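PDB 3L0S: adenylate kinase from Desulfovibrio gigas, which probably catalyses the reversible transfer of the terminal phosphate group from ATP to AMP, giving two ADP, and carries a metal ion in its LID domain. Local coordinates for residues M124-C129 / P136-I141. Sequence-based numbering, arbitrary orientation.
Sequences MGRRIC and PNNIFI. With CO (cobalt (II) ion), chain C.
Ile139 lies over one face of the Arg127 guanidinium, its CG1 4.2 Å above the plane and displaced toward the rim, while the Phe140 ring turns its edge to Gly125, CD2 standing 3.4 Å from the glycine CA. The two flat groups thus meet the opposite segment in different ways, one by a face and one by an edge. A bend at chi2 (-63°) folds the arginine back along its own chain, where NH1 donates to two backbone carbonyls, Met124 O at 2.9 Å, within that carbonyl's plane, and Arg126 O, which it approaches from above the plane. These two bonds hold the NH1 end of the guanidinium, and Ile139 packs on the group with its CD1 near NH2. Beside these side chains the two backbones run nearly antiparallel and are joined by a single beta bridge between Arg126 and Asn138, made by Ile139 N to Gly125 O at 2.8 Å and Arg127 N to Asn137 O at 3.1 Å. Further along, water 1 accepts from Asn137 N and donates to Arg127 O, continuing the link where the chains draw apart. Asn138 shapes the turn that follows: with CG anti to its own nitrogen (chi1 -167°), OD1 offers a lone pair to Phe140 N at 2.7 Å, an Asx turn within a type I beta turn, while ND2 bonds to Arg122 O in helix 116-124. Arg126, predicted to bind ATP, points away from the 136-141 segment, brushing Asn138 ND2 with its CG, and its NH1 forms a salt bridge with Asp164. This short antiparallel pairing leads from the end of helix 116-124 into the LID domain, where Cys129 SG holds cobalt at 2.3 Å and His135, Cys151 and Cys154 complete a three-cysteine, one-histidine metal site.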
ATOM      1  N   MET A 124      -2.565 -17.029   0.036  1.00 14.73           N
ATOM      2  CA  MET A 124      -2.442 -18.440   0.458  1.00 15.46           C
ATOM      3  C   MET A 124      -1.935 -19.296  -0.656  1.00 16.49           C
ATOM      4  O   MET A 124      -1.292 -20.302  -0.421  1.00 17.30           O
ATOM      5  CB  MET A 124      -3.789 -18.947   0.955  1.00 15.47           C
ATOM      6  CG  MET A 124      -4.233 -18.255   2.272  1.00 16.42           C
ATOM      7  SD  MET A 124      -5.688 -19.005   3.073  1.00 23.98           S
ATOM      8  CE  MET A 124      -4.977 -20.552   3.670  1.00 19.72           C
ATOM      9  N   GLY A 125      -2.237 -18.904  -1.878  1.00 16.00           N
ATOM     10  CA  GLY A 125      -1.946 -19.758  -3.004  1.00 16.75           C
ATOM     11  C   GLY A 125      -0.513 -19.590  -3.505  1.00 16.51           C
ATOM     12  O   GLY A 125      -0.071 -20.337  -4.390  1.00 16.71           O
ATOM     13  N   ARG A 126       0.237 -18.671  -2.907  1.00 16.12           N
ATOM     14  CA  ARG A 126       1.682 -18.497  -3.269  1.00 18.43           C
ATOM     15  C   ARG A 126       2.514 -19.762  -3.024  1.00 17.71           C
ATOM     16  O   ARG A 126       2.401 -20.366  -1.967  1.00 18.59           O
ATOM     17  CB  ARG A 126       2.329 -17.386  -2.450  1.00 17.63           C
ATOM     18  CG  ARG A 126       1.997 -15.980  -2.930  1.00 19.74           C
ATOM     19  CD  ARG A 126       2.281 -14.997  -1.839  1.00 21.12           C
ATOM     20  NE  ARG A 126       1.723 -13.700  -2.187  1.00 22.04           N
ATOM     21  CZ  ARG A 126       1.524 -12.709  -1.319  1.00 24.29           C
ATOM     22  NH1 ARG A 126       1.903 -12.843  -0.043  1.00 18.70           N
ATOM     23  NH2 ARG A 126       0.985 -11.554  -1.741  1.00 26.04           N
ATOM     24  N   ARG A 127       3.385 -20.116  -3.973  1.00 15.71           N
ATOM     25  CA  ARG A 127       4.329 -21.252  -3.825  1.00 15.99           C
ATOM     26  C   ARG A 127       5.679 -20.771  -4.256  1.00 17.23           C
ATOM     27  O   ARG A 127       5.794 -20.092  -5.307  1.00 15.18           O
ATOM     28  CB  ARG A 127       3.899 -22.444  -4.682  1.00 16.07           C
ATOM     29  CG  ARG A 127       2.534 -23.020  -4.253  1.00 16.54           C
ATOM     30  CD  ARG A 127       2.660 -23.550  -2.810  1.00 23.64           C
ATOM     31  NE  ARG A 127       1.432 -24.198  -2.368  1.00 24.84           N
ATOM     32  CZ  ARG A 127       0.495 -23.577  -1.646  1.00 27.66           C
ATOM     33  NH1 ARG A 127       0.655 -22.321  -1.241  1.00 23.72           N
ATOM     34  NH2 ARG A 127      -0.606 -24.212  -1.332  1.00 28.68           N
ATOM     35  N   ILE A 128       6.697 -21.034  -3.434  1.00 17.73           N
ATOM     36  CA  ILE A 128       8.022 -20.510  -3.685  1.00 16.60           C
ATOM     37  C   ILE A 128       8.876 -21.656  -4.194  1.00 18.02           C
ATOM     38  O   ILE A 128       8.896 -22.742  -3.576  1.00 17.07           O
ATOM     39  CB  ILE A 128       8.688 -20.033  -2.348  1.00 18.22           C
ATOM     40  CG1 ILE A 128       7.729 -19.125  -1.569  1.00 21.28           C
ATOM     41  CG2 ILE A 128      10.007 -19.290  -2.615  1.00 16.83           C
ATOM     42  CD1 ILE A 128       6.955 -18.088  -2.458  1.00 20.50           C
ATOM     43  N   CYS A 129       9.620 -21.391  -5.280  1.00 17.64           N
ATOM     44  CA  CYS A 129      10.522 -22.341  -5.910  1.00 17.04           C
ATOM     45  C   CYS A 129      11.852 -22.459  -5.170  1.00 16.51           C
ATOM     46  O   CYS A 129      12.473 -21.460  -4.792  1.00 18.01           O
ATOM     47  CB  CYS A 129      10.675 -21.956  -7.389  1.00 17.64           C
ATOM     48  SG  CYS A 129      12.106 -22.714  -8.223  1.00 17.07           S
ATOM     49  N   PRO A 136       7.504 -16.906 -10.471  1.00 16.66           N
ATOM     50  CA  PRO A 136       6.122 -16.844  -9.934  1.00 16.52           C
ATOM     51  C   PRO A 136       5.263 -18.106 -10.101  1.00 16.66           C
ATOM     52  O   PRO A 136       5.117 -18.654 -11.212  1.00 16.04           O
ATOM     53  CB  PRO A 136       5.515 -15.649 -10.705  1.00 17.15           C
ATOM     54  CG  PRO A 136       6.806 -14.864 -11.159  1.00 19.41           C
ATOM     55  CD  PRO A 136       7.693 -15.923 -11.556  1.00 15.24           C
ATOM     56  N   ASN A 137       4.717 -18.576  -8.976  1.00 16.24           N
ATOM     57  CA  ASN A 137       3.879 -19.795  -8.963  1.00 16.63           C
ATOM     58  C   ASN A 137       2.767 -19.470  -7.985  1.00 16.66           C
ATOM     59  O   ASN A 137       3.055 -19.003  -6.872  1.00 15.41           O
ATOM     60  CB  ASN A 137       4.646 -21.010  -8.425  1.00 13.78           C
ATOM     61  CG  ASN A 137       5.577 -21.615  -9.440  1.00 17.67           C
ATOM     62  OD1 ASN A 137       6.807 -21.346  -9.472  1.00 16.11           O
ATOM     63  ND2 ASN A 137       5.018 -22.482 -10.228  1.00 10.05           N
ATOM     64  N   ASN A 138       1.528 -19.690  -8.373  1.00 16.44           N
ATOM     65  CA  ASN A 138       0.434 -19.468  -7.400  1.00 18.57           C
ATOM     66  C   ASN A 138      -0.676 -20.443  -7.768  1.00 19.99           C
ATOM     67  O   ASN A 138      -1.108 -20.446  -8.920  1.00 20.43           O
ATOM     68  CB  ASN A 138      -0.101 -18.036  -7.513  1.00 14.62           C
ATOM     69  CG  ASN A 138      -0.990 -17.638  -6.343  1.00 19.95           C
ATOM     70  OD1 ASN A 138      -2.028 -18.242  -6.104  1.00 18.25           O
ATOM     71  ND2 ASN A 138      -0.600 -16.553  -5.627  1.00 16.24           N
ATOM     72  N   ILE A 139      -1.172 -21.200  -6.791  1.00 21.56           N
ATOM     73  CA  ILE A 139      -2.184 -22.145  -7.083  1.00 23.48           C
ATOM     74  C   ILE A 139      -3.496 -21.450  -7.426  1.00 24.40           C
ATOM     75  O   ILE A 139      -4.340 -22.068  -8.004  1.00 25.13           O
ATOM     76  CB  ILE A 139      -2.314 -23.249  -5.994  1.00 25.38           C
ATOM     77  CG1 ILE A 139      -2.729 -22.670  -4.664  1.00 25.81           C
ATOM     78  CG2 ILE A 139      -0.984 -23.998  -5.759  1.00 25.47           C
ATOM     79  CD1 ILE A 139      -3.308 -23.729  -3.753  1.00 34.09           C
ATOM     80  N   PHE A 140      -3.677 -20.177  -7.122  1.00 23.04           N
ATOM     81  CA  PHE A 140      -4.979 -19.597  -7.369  1.00 24.36           C
ATOM     82  C   PHE A 140      -4.970 -18.585  -8.475  1.00 23.06           C
ATOM     83  O   PHE A 140      -5.985 -17.931  -8.639  1.00 24.32           O
ATOM     84  CB  PHE A 140      -5.582 -18.914  -6.125  1.00 24.76           C
ATOM     85  CG  PHE A 140      -6.010 -19.859  -5.082  1.00 30.69           C
ATOM     86  CD1 PHE A 140      -7.242 -20.543  -5.196  1.00 36.04           C
ATOM     87  CD2 PHE A 140      -5.203 -20.071  -3.949  1.00 32.25           C
ATOM     88  CE1 PHE A 140      -7.669 -21.470  -4.191  1.00 35.44           C
ATOM     89  CE2 PHE A 140      -5.589 -20.999  -2.926  1.00 32.56           C
ATOM     90  CZ  PHE A 140      -6.843 -21.713  -3.076  1.00 37.01           C
ATOM     91  N   ILE A 141      -3.834 -18.378  -9.157  1.00 21.82           N
ATOM     92  CA  ILE A 141      -3.790 -17.445 -10.284  1.00 21.25           C
ATOM     93  C   ILE A 141      -3.427 -18.270 -11.476  1.00 21.83           C
ATOM     94  O   ILE A 141      -2.259 -18.632 -11.711  1.00 19.64           O
ATOM     95  CB  ILE A 141      -2.784 -16.280 -10.100  1.00 21.08           C
ATOM     96  CG1 ILE A 141      -2.925 -15.665  -8.717  1.00 19.66           C
ATOM     97  CG2 ILE A 141      -2.875 -15.202 -11.248  1.00 22.41           C
ATOM     98  CD1 ILE A 141      -2.065 -14.525  -8.494  1.00 17.21           C
TER
HETATM   99 CO    CO C 224      11.725 -22.244 -10.480  0.50 13.22          CO
HETATM  100  O   HOH W   1       5.871 -17.602  -6.405  1.00 12.15           O